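Local coordinates for leucine-rich-repeat protein (PDB 4WNR), which binds GDP and magnesium through the small-G-protein (Roc) domain of a Roco protein and, as a whole, probably acts as a serine/threonine protein kinase, at residues A[43-48]-A[95-100]; A[106-111]-A[330-335]; A[223-228]-A[268-273]. All coordinates share one frame; numbering follows the deposited sequence.

Interaction 1 of 3, residues A[43-48]-A[95-100]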
loop_
_atom_site.group_PDB
_atom_site.type_symbol
_atom_site.label_atom_id
_atom_site.label_comp_id
_atom_site.label_asym_id
_atom_site.label_seq_id
_atom_site.Cartn_x
_atom_site.Cartn_y
_atom_site.Cartn_z
ATOM N N LYS A 43 -0.620 -4.296 -7.893
ATOM C CA LYS A 43 -0.649 -3.092 -7.070
ATOM C C LYS A 43 0.590 -2.257 -7.378
ATOM O O LYS A 43 1.711 -2.761 -7.316
ATOM C CB LYS A 43 -0.695 -3.443 -5.581
ATOM C CG LYS A 43 -0.890 -2.232 -4.678
ATOM C CD LYS A 43 -1.270 -2.620 -3.257
ATOM C CE LYS A 43 -0.096 -3.214 -2.502
ATOM N NZ LYS A 43 -0.470 -3.611 -1.118
ATOM N N VAL A 44 0.378 -0.991 -7.727
ATOM C CA VAL A 44 1.476 -0.064 -8.001
ATOM C C VAL A 44 1.576 0.936 -6.853
ATOM O O VAL A 44 0.605 1.625 -6.532
ATOM C CB VAL A 44 1.284 0.674 -9.342
ATOM C CG1 VAL A 44 2.404 1.681 -9.572
ATOM C CG2 VAL A 44 1.244 -0.321 -10.490
ATOM N N LEU A 45 2.756 1.014 -6.247
ATOM C CA LEU A 45 2.973 1.832 -5.055
ATOM C C LEU A 45 3.820 3.063 -5.363
ATOM O O LEU A 45 5.017 2.947 -5.634
ATOM C CB LEU A 45 3.648 0.993 -3.967
ATOM C CG LEU A 45 2.787 -0.142 -3.402
ATOM C CD1 LEU A 45 3.647 -1.258 -2.836
ATOM C CD2 LEU A 45 1.824 0.380 -2.345
ATOM N N LEU A 46 3.189 4.236 -5.325
ATOM C CA LEU A 46 3.894 5.509 -5.468
ATOM C C LEU A 46 4.583 5.822 -4.143
ATOM O O LEU A 46 3.919 6.073 -3.141
ATOM C CB LEU A 46 2.926 6.642 -5.837
ATOM C CG LEU A 46 2.396 6.762 -7.274
ATOM C CD1 LEU A 46 3.517 7.087 -8.250
ATOM C CD2 LEU A 46 1.651 5.509 -7.707
ATOM N N VAL A 47 5.911 5.784 -4.132
ATOM C CA VAL A 47 6.680 6.052 -2.912
ATOM C C VAL A 47 7.762 7.103 -3.146
ATOM O O VAL A 47 8.178 7.349 -4.277
ATOM C CB VAL A 47 7.308 4.769 -2.324
ATOM C CG1 VAL A 47 6.218 3.838 -1.817
ATOM C CG2 VAL A 47 8.189 4.060 -3.344
ATOM N N GLY A 48 8.205 7.718 -2.055
ATOM C CA GLY A 48 9.150 8.837 -2.104
ATOM C C GLY A 48 8.791 9.895 -1.078
ATOM O O GLY A 48 7.726 9.828 -0.459
ATOM N N TRP A 95 -1.577 3.058 -5.691
ATOM C CA TRP A 95 -1.663 3.486 -4.294
ATOM C C TRP A 95 -0.843 4.755 -4.080
ATOM O O TRP A 95 0.370 4.768 -4.301
ATOM C CB TRP A 95 -1.167 2.377 -3.365
ATOM C CG TRP A 95 -2.201 1.326 -3.088
ATOM C CD1 TRP A 95 -2.805 0.515 -3.998
ATOM C CD2 TRP A 95 -2.750 0.978 -1.812
ATOM N NE1 TRP A 95 -3.697 -0.321 -3.372
ATOM C CE2 TRP A 95 -3.683 -0.058 -2.030
ATOM C CE3 TRP A 95 -2.544 1.440 -0.506
ATOM C CZ2 TRP A 95 -4.411 -0.642 -0.989
ATOM C CZ3 TRP A 95 -3.266 0.861 0.527
ATOM C CH2 TRP A 95 -4.190 -0.170 0.278
ATOM N N ASP A 96 -1.520 5.818 -3.649
ATOM C CA ASP A 96 -0.886 7.119 -3.430
ATOM C C ASP A 96 -0.944 7.493 -1.945
ATOM O O ASP A 96 -2.028 7.626 -1.373
ATOM C CB ASP A 96 -1.586 8.185 -4.279
ATOM C CG ASP A 96 -0.725 9.412 -4.510
ATOM O OD1 ASP A 96 0.511 9.268 -4.633
ATOM O OD2 ASP A 96 -1.293 10.525 -4.584
ATOM N N PHE A 97 0.225 7.656 -1.332
ATOM C CA PHE A 97 0.335 7.958 0.096
ATOM C C PHE A 97 0.567 9.449 0.326
ATOM O O PHE A 97 1.481 10.037 -0.252
ATOM C CB PHE A 97 1.476 7.152 0.720
ATOM C CG PHE A 97 1.349 5.668 0.519
ATOM C CD1 PHE A 97 0.402 4.937 1.225
ATOM C CD2 PHE A 97 2.171 5.002 -0.379
ATOM C CE1 PHE A 97 0.278 3.572 1.038
ATOM C CE2 PHE A 97 2.052 3.637 -0.568
ATOM C CZ PHE A 97 1.104 2.920 0.141
ATOM N N GLY A 98 -0.258 10.048 1.182
ATOM C CA GLY A 98 -0.185 11.482 1.468
ATOM C C GLY A 98 0.959 11.888 2.380
ATOM O O GLY A 98 1.782 11.063 2.774
ATOM N N GLY A 99 0.998 13.177 2.714
ATOM C CA GLY A 99 2.059 13.753 3.547
ATOM C C GLY A 99 2.111 13.194 4.958
ATOM O O GLY A 99 3.193 13.017 5.520
ATOM N N GLN A 100 0.941 12.925 5.535
ATOM C CA GLN A 100 0.854 12.296 6.856
ATOM C C GLN A 100 1.377 10.858 6.851
ATOM O O GLN A 100 1.948 10.399 7.841
ATOM C CB GLN A 100 -0.588 12.314 7.376
ATOM C CG GLN A 100 -0.981 13.603 8.083
ATOM C CD GLN A 100 -2.289 13.468 8.844
ATOM O OE1 GLN A 100 -3.301 13.033 8.287
ATOM N NE2 GLN A 100 -2.278 13.840 10.123
HETATM O O HOH W 1 2.170 7.777 -2.854
#

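Interaction 2 of 3, residues A[106-111]-A[330-335]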
loop_
_atom_site.group_PDB
_atom_site.type_symbol
_atom_site.label_atom_id
_atom_site.label_comp_id
_atom_site.label_asym_id
_atom_site.label_seq_id
_atom_site.Cartn_x
_atom_site.Cartn_y
_atom_site.Cartn_z
ATOM N N THR A 106 3.216 5.491 8.199
ATOM C CA THR A 106 2.095 4.545 8.180
ATOM C C THR A 106 1.918 3.883 6.808
ATOM O O THR A 106 1.150 2.929 6.668
ATOM C CB THR A 106 0.768 5.215 8.586
ATOM O OG1 THR A 106 0.491 6.314 7.711
ATOM C CG2 THR A 106 0.835 5.711 10.021
ATOM N N HIS A 107 2.625 4.392 5.801
ATOM C CA HIS A 107 2.645 3.775 4.473
ATOM C C HIS A 107 3.262 2.373 4.501
ATOM O O HIS A 107 2.963 1.544 3.645
ATOM C CB HIS A 107 3.405 4.656 3.477
ATOM C CG HIS A 107 4.884 4.694 3.705
ATOM N ND1 HIS A 107 5.473 5.524 4.633
ATOM C CD2 HIS A 107 5.893 4.004 3.123
ATOM C CE1 HIS A 107 6.782 5.344 4.614
ATOM N NE2 HIS A 107 7.062 4.425 3.707
ATOM N N GLN A 108 4.119 2.125 5.492
ATOM C CA GLN A 108 4.751 0.816 5.693
ATOM C C GLN A 108 3.752 -0.340 5.818
ATOM O O GLN A 108 4.076 -1.480 5.478
ATOM C CB GLN A 108 5.637 0.844 6.942
ATOM C CG GLN A 108 6.916 1.649 6.791
ATOM C CD GLN A 108 7.706 1.716 8.085
ATOM O OE1 GLN A 108 7.209 2.207 9.098
ATOM N NE2 GLN A 108 8.943 1.222 8.060
ATOM N N PHE A 109 2.544 -0.048 6.298
ATOM C CA PHE A 109 1.517 -1.082 6.483
ATOM C C PHE A 109 1.060 -1.667 5.143
ATOM O O PHE A 109 0.626 -2.818 5.076
ATOM C CB PHE A 109 0.278 -0.543 7.227
ATOM C CG PHE A 109 0.583 0.278 8.456
ATOM C CD1 PHE A 109 1.739 0.074 9.201
ATOM C CD2 PHE A 109 -0.320 1.243 8.886
ATOM C CE1 PHE A 109 2.000 0.836 10.330
ATOM C CE2 PHE A 109 -0.069 2.002 10.015
ATOM C CZ PHE A 109 1.092 1.799 10.739
ATOM N N PHE A 110 1.160 -0.865 4.084
ATOM C CA PHE A 110 0.600 -1.211 2.779
ATOM C C PHE A 110 1.648 -1.574 1.724
ATOM O O PHE A 110 1.296 -1.873 0.583
ATOM C CB PHE A 110 -0.273 -0.057 2.288
ATOM C CG PHE A 110 -1.149 0.528 3.361
ATOM C CD1 PHE A 110 -2.302 -0.129 3.770
ATOM C CD2 PHE A 110 -0.812 1.727 3.977
ATOM C CE1 PHE A 110 -3.107 0.403 4.762
ATOM C CE2 PHE A 110 -1.614 2.265 4.970
ATOM C CZ PHE A 110 -2.764 1.602 5.363
ATOM N N LEU A 111 2.926 -1.543 2.098
ATOM C CA LEU A 111 3.996 -2.002 1.214
ATOM C C LEU A 111 4.016 -3.523 1.215
ATOM O O LEU A 111 4.040 -4.143 2.279
ATOM C CB LEU A 111 5.356 -1.463 1.666
ATOM C CG LEU A 111 5.489 0.049 1.869
ATOM C CD1 LEU A 111 6.941 0.402 2.158
ATOM C CD2 LEU A 111 4.979 0.833 0.668
ATOM N N LYS A 330 3.806 -1.451 16.909
ATOM C CA LYS A 330 5.044 -2.055 17.421
ATOM C C LYS A 330 5.870 -2.699 16.307
ATOM O O LYS A 330 7.096 -2.586 16.290
ATOM C CB LYS A 330 4.736 -3.116 18.481
ATOM C CG LYS A 330 4.473 -2.566 19.874
ATOM C CD LYS A 330 4.089 -3.668 20.855
ATOM C CE LYS A 330 5.202 -4.694 21.035
ATOM N NZ LYS A 330 4.958 -5.592 22.198
ATOM N N LYS A 331 5.182 -3.374 15.391
ATOM C CA LYS A 331 5.824 -4.121 14.307
ATOM C C LYS A 331 6.724 -3.234 13.451
ATOM O O LYS A 331 7.865 -3.597 13.162
ATOM C CB LYS A 331 4.762 -4.781 13.418
ATOM C CG LYS A 331 5.289 -5.899 12.536
ATOM C CD LYS A 331 4.321 -6.218 11.409
ATOM C CE LYS A 331 4.547 -7.612 10.846
ATOM N NZ LYS A 331 5.967 -7.872 10.480
ATOM N N PHE A 332 6.204 -2.073 13.057
ATOM C CA PHE A 332 6.922 -1.153 12.168
ATOM C C PHE A 332 7.655 -0.027 12.910
ATOM O O PHE A 332 8.024 0.982 12.307
ATOM C CB PHE A 332 5.956 -0.573 11.136
ATOM C CG PHE A 332 5.351 -1.606 10.232
ATOM C CD1 PHE A 332 6.066 -2.104 9.152
ATOM C CD2 PHE A 332 4.073 -2.089 10.463
ATOM C CE1 PHE A 332 5.513 -3.060 8.315
ATOM C CE2 PHE A 332 3.514 -3.044 9.629
ATOM C CZ PHE A 332 4.236 -3.531 8.554
ATOM N N GLU A 333 7.867 -0.213 14.212
ATOM C CA GLU A 333 8.682 0.694 15.034
ATOM C C GLU A 333 8.125 2.121 15.138
ATOM O O GLU A 333 8.880 3.093 15.163
ATOM C CB GLU A 333 10.135 0.714 14.539
ATOM C CG GLU A 333 10.747 -0.671 14.385
ATOM C CD GLU A 333 12.235 -0.629 14.095
ATOM O OE1 GLU A 333 12.955 0.141 14.765
ATOM O OE2 GLU A 333 12.686 -1.377 13.201
ATOM N N LEU A 334 6.801 2.227 15.205
ATOM C CA LEU A 334 6.129 3.476 15.575
ATOM C C LEU A 334 5.859 3.487 17.083
ATOM O O LEU A 334 5.314 4.452 17.622
ATOM C CB LEU A 334 4.805 3.623 14.816
ATOM C CG LEU A 334 4.871 4.034 13.341
ATOM C CD1 LEU A 334 5.644 3.025 12.507
ATOM C CD2 LEU A 334 3.463 4.212 12.791
ATOM N N CYS A 335 6.254 2.407 17.753
ATOM C CA CYS A 335 5.950 2.203 19.160
ATOM C C CYS A 335 6.995 1.273 19.777
ATOM O O CYS A 335 7.523 0.390 19.099
ATOM C CB CYS A 335 4.555 1.588 19.292
ATOM S SG CYS A 335 3.599 2.209 20.684
#

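Interaction 3 of 3, residues A[223-228]-A[268-273]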
loop_
_atom_site.group_PDB
_atom_site.type_symbol
_atom_site.label_atom_id
_atom_site.label_comp_id
_atom_site.label_asym_id
_atom_site.label_seq_id
_atom_site.Cartn_x
_atom_site.Cartn_y
_atom_site.Cartn_z
ATOM N N CYS A 223 -17.505 -2.710 4.672
ATOM C CA CYS A 223 -17.044 -2.855 6.055
ATOM C C CYS A 223 -15.609 -2.357 6.207
ATOM O O CYS A 223 -14.831 -2.382 5.252
ATOM C CB CYS A 223 -17.119 -4.319 6.497
ATOM S SG CYS A 223 -18.733 -5.093 6.256
ATOM N N ASN A 224 -15.267 -1.909 7.411
ATOM C CA ASN A 224 -13.905 -1.476 7.715
ATOM C C ASN A 224 -12.946 -2.658 7.722
ATOM O O ASN A 224 -11.840 -2.580 7.183
ATOM C CB ASN A 224 -13.851 -0.758 9.068
ATOM C CG ASN A 224 -14.633 0.543 9.079
ATOM O OD1 ASN A 224 -15.410 0.799 9.999
ATOM N ND2 ASN A 224 -14.429 1.377 8.064
ATOM N N PHE A 225 -13.379 -3.750 8.344
ATOM C CA PHE A 225 -12.608 -4.989 8.376
ATOM C C PHE A 225 -13.516 -6.192 8.604
ATOM O O PHE A 225 -14.709 -6.043 8.873
ATOM C CB PHE A 225 -11.550 -4.929 9.482
ATOM C CG PHE A 225 -12.124 -4.931 10.872
ATOM C CD1 PHE A 225 -12.532 -3.747 11.470
ATOM C CD2 PHE A 225 -12.261 -6.120 11.580
ATOM C CE1 PHE A 225 -13.065 -3.747 12.748
ATOM C CE2 PHE A 225 -12.793 -6.126 12.858
ATOM C CZ PHE A 225 -13.194 -4.938 13.443
ATOM N N ILE A 226 -12.935 -7.382 8.494
ATOM C CA ILE A 226 -13.636 -8.627 8.807
ATOM C C ILE A 226 -12.712 -9.570 9.573
ATOM O O ILE A 226 -11.497 -9.554 9.380
ATOM C CB ILE A 226 -14.175 -9.334 7.541
ATOM C CG1 ILE A 226 -13.039 -9.644 6.556
ATOM C CG2 ILE A 226 -15.256 -8.482 6.885
ATOM C CD1 ILE A 226 -13.479 -10.376 5.305
ATOM N N THR A 227 -13.298 -10.383 10.448
ATOM C CA THR A 227 -12.528 -11.368 11.210
ATOM C C THR A 227 -12.207 -12.583 10.337
ATOM O O THR A 227 -12.782 -12.758 9.264
ATOM C CB THR A 227 -13.232 -11.793 12.525
ATOM O OG1 THR A 227 -12.452 -12.799 13.186
ATOM C CG2 THR A 227 -14.635 -12.334 12.277
ATOM N N TYR A 228 -11.281 -13.412 10.809
ATOM C CA TYR A 228 -10.800 -14.567 10.043
ATOM C C TYR A 228 -11.874 -15.654 9.906
ATOM O O TYR A 228 -11.838 -16.457 8.971
ATOM C CB TYR A 228 -9.524 -15.129 10.689
ATOM C CG TYR A 228 -8.673 -16.048 9.820
ATOM C CD1 TYR A 228 -8.642 -15.927 8.428
ATOM C CD2 TYR A 228 -7.858 -17.014 10.405
ATOM C CE1 TYR A 228 -7.849 -16.759 7.653
ATOM C CE2 TYR A 228 -7.064 -17.847 9.636
ATOM C CZ TYR A 228 -7.062 -17.717 8.263
ATOM O OH TYR A 228 -6.269 -18.548 7.505
ATOM N N LEU A 268 -3.233 -11.557 12.754
ATOM C CA LEU A 268 -3.848 -12.334 11.666
ATOM C C LEU A 268 -5.376 -12.373 11.662
ATOM O O LEU A 268 -5.978 -12.708 10.644
ATOM C CB LEU A 268 -3.280 -13.761 11.622
ATOM C CG LEU A 268 -3.568 -14.725 12.776
ATOM C CD1 LEU A 268 -4.986 -15.269 12.723
ATOM C CD2 LEU A 268 -2.582 -15.885 12.745
ATOM N N ASP A 269 -6.005 -12.051 12.789
ATOM C CA ASP A 269 -7.466 -12.075 12.871
ATOM C C ASP A 269 -8.102 -10.950 12.054
ATOM O O ASP A 269 -9.129 -11.155 11.406
ATOM C CB ASP A 269 -7.932 -11.987 14.327
ATOM C CG ASP A 269 -9.413 -12.309 14.488
ATOM O OD1 ASP A 269 -9.883 -13.303 13.893
ATOM O OD2 ASP A 269 -10.110 -11.568 15.210
ATOM N N THR A 270 -7.487 -9.769 12.087
ATOM C CA THR A 270 -8.035 -8.585 11.424
ATOM C C THR A 270 -7.696 -8.543 9.927
ATOM O O THR A 270 -6.527 -8.461 9.548
ATOM C CB THR A 270 -7.523 -7.294 12.091
ATOM O OG1 THR A 270 -7.667 -7.401 13.512
ATOM C CG2 THR A 270 -8.300 -6.075 11.595
ATOM N N HIS A 271 -8.732 -8.593 9.092
ATOM C CA HIS A 271 -8.597 -8.432 7.643
ATOM C C HIS A 271 -9.189 -7.085 7.248
ATOM O O HIS A 271 -10.399 -6.966 7.055
ATOM C CB HIS A 271 -9.328 -9.552 6.898
ATOM C CG HIS A 271 -8.726 -10.908 7.098
ATOM N ND1 HIS A 271 -8.640 -11.510 8.335
ATOM C CD2 HIS A 271 -8.196 -11.786 6.214
ATOM C CE1 HIS A 271 -8.070 -12.695 8.207
ATOM N NE2 HIS A 271 -7.793 -12.888 6.929
ATOM N N VAL A 272 -8.331 -6.077 7.128
ATOM C CA VAL A 272 -8.777 -4.705 6.883
ATOM C C VAL A 272 -9.162 -4.495 5.417
ATOM O O VAL A 272 -8.375 -4.774 4.512
ATOM C CB VAL A 272 -7.695 -3.683 7.292
ATOM C CG1 VAL A 272 -8.147 -2.260 6.991
ATOM C CG2 VAL A 272 -7.363 -3.832 8.770
ATOM N N LEU A 273 -10.379 -3.999 5.203
ATOM C CA LEU A 273 -10.886 -3.679 3.862
ATOM C C LEU A 273 -10.729 -2.194 3.527
ATOM O O LEU A 273 -10.565 -1.834 2.360
ATOM C CB LEU A 273 -12.360 -4.084 3.736
ATOM C CG LEU A 273 -12.637 -5.533 3.324
ATOM C CD1 LEU A 273 -11.912 -6.530 4.217
ATOM C CD2 LEU A 273 -14.136 -5.798 3.338
#

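Interaction 1 of 3, residues A[43-48]-A[95-100]
Two neighbouring parallel strands of the G-domain sheet, 36-47 and 88-96, meet here, with L45 opposite W95. G48, just past the first strand, opens a sequence that fits the P-loop. D96 to G99 fit the DxxG (G3) motif of small G proteins, so the DFG here is not the kinase motif. W95 N donates to V44 O at 2.7 Å, and L46 N donates to W95 O at 3.0 Å. The first bond is nearly straight; the second is a little bent.

On the face of the sheet with L45 and W95, K43 reaches across. CG lies anti to the backbone N (chi1 -173°), and the chain bends at chi3. K43 CD sits over one face of the W95 indole, 3.6 Å from the centroid of the five-membered ring, as a CH-pi contact. K43 NZ lies farther out, 5.0 Å from the centroid of the W95 six-membered ring. That cation-pi attraction is weak at most, and the stronger partner of NZ is F110 O.

L45 CD2 touches both W95 and F97, at 3.7 Å from W95 CB and 3.6 Å from F97 CZ, at the edge of the phenyl ring. L46 O also comes to that edge. On the other face, D96 OD1 lies beside L46 CB at 3.8 Å. D96 OD2 takes a hydrogen bond from T55, a residue that binds magnesium and GDP.

The contact is buried. Past the two backbone bonds, a water donates to L46 O and D96 OD1 and accepts from F97 N. Carbon contacts of K43, L45, W95 and F97 make up the L45 side. This pairing sets D96 next to the P-loop, consistent with a G3 aspartate placed by its strand near the magnesium.

Interaction 2 of 3, residues A[106-111]-A[330-335]
F332 packs against Q108 and F109 where the loop after helix 99-104 of the Roc domain meets the end of helix 322-331 in COR. F332 has the largest share of the contact. Its CG lies anti to the carbonyl carbon (chi1 -62°), which directs the ring at the short 3-10 turn 107-109. One ring face lies over the backbone between Q108 and F109, with Q108 C 4.1 Å above the F332 ring plane and offset toward the rim. Q108 CB adds a contact to F332 CD1 at 3.7 Å, and Q108 O approaches F332 CE1 at 3.6 Å.

F109 turns its edge to the same phenyl ring: F332 CD2 lies near the F109 plane, 3.4 Å from F109 CD1. The two ring planes are 50° apart, so the pair is neither a stack nor a T-shape. L334 also has its CG anti to the carbonyl carbon, and this brings L334 CD2 to F109 CZ at 4.0 Å. L334 CD2 also reaches T106 CG2 at 4.1 Å, the two side chains crossing at about a right angle. T106 turns its hydroxyl elsewhere, to Y283 OH on helix 275-286.

The helix ends in a Schellman motif, which probably lets F332 and L334 both turn to the 3-10 turn. E333, with positive phi (63°), is its C-prime residue. E333 N bonds back to K330 O, and L334 N to M329 O.

Carbon against carbon, and ring against peptide backbone, make up this domain contact. Between these two segments it rests on packing, consistent with a fit by shape rather than by charge.

Interaction 3 of 3, residues A[223-228]-A[268-273]
D269 OD1 is gripped twice from the other segment. T227 OG1 donates to D269 OD1 at 2.7 Å, coming in on the syn side of the carboxylate and 31° out of its plane. This hydroxyl lies anti to the backbone N (chi1 177°), which turns it to the carboxylate. Y228 N adds a weak, nearly straight bond to D269 OD1 at 3.4 Å. T227 is the N-cap of helix 228-237. D269 OD2 makes a salt bridge to R321.

Next to this site lies a short antiparallel pair in COR. I226 and H271 form its hydrogen-bonded pair: I226 N to H271 O and H271 N to I226 O, each 2.9 Å. Beyond the non-hydrogen-bonded pair F225 and V272, L273 N bonds to N224 O.

H271 ND1 donates to D269 O at 3.1 Å; the oxygen lies in the ring plane, but the nitrogen stands above the carbonyl plane. H271 CE1 lies 3.3 Å from Y228 CD1. The two rings are near parallel (17°) but slid apart. On the face that I226 and H271 share, I226 CG1 touches H271 CB at 3.7 Å. With an alanine in place of H271 the imidazole is gone, so D269 O is likely to be left without this partner and the Y228 ring freer to turn.

D269 thus ties strand, helix start and R321 together, which would probably favour its charged form.

Interactions 1 and 2 touch directly. F110 of interaction 2 joins them: its O lies 3.0 Å from K43 NZ, and its ring packs on W95 and F97. Interaction 1 is the one at the nucleotide: the D96 side chain is about 5 Å from GDP and from the magnesium ion. In interaction 2 the T106 side chain is about 13 Å from GDP, out where Roc meets COR. Interaction 3 lies wholly in COR, away from the annotated sites, and is nested along the chain within the loop that interaction 2 closes. Its centre is about 17 Å from that of interaction 2 and about 22 Å from that of interaction 1. Helix 275-286 touches all three, through W95, F109 and V272 among others.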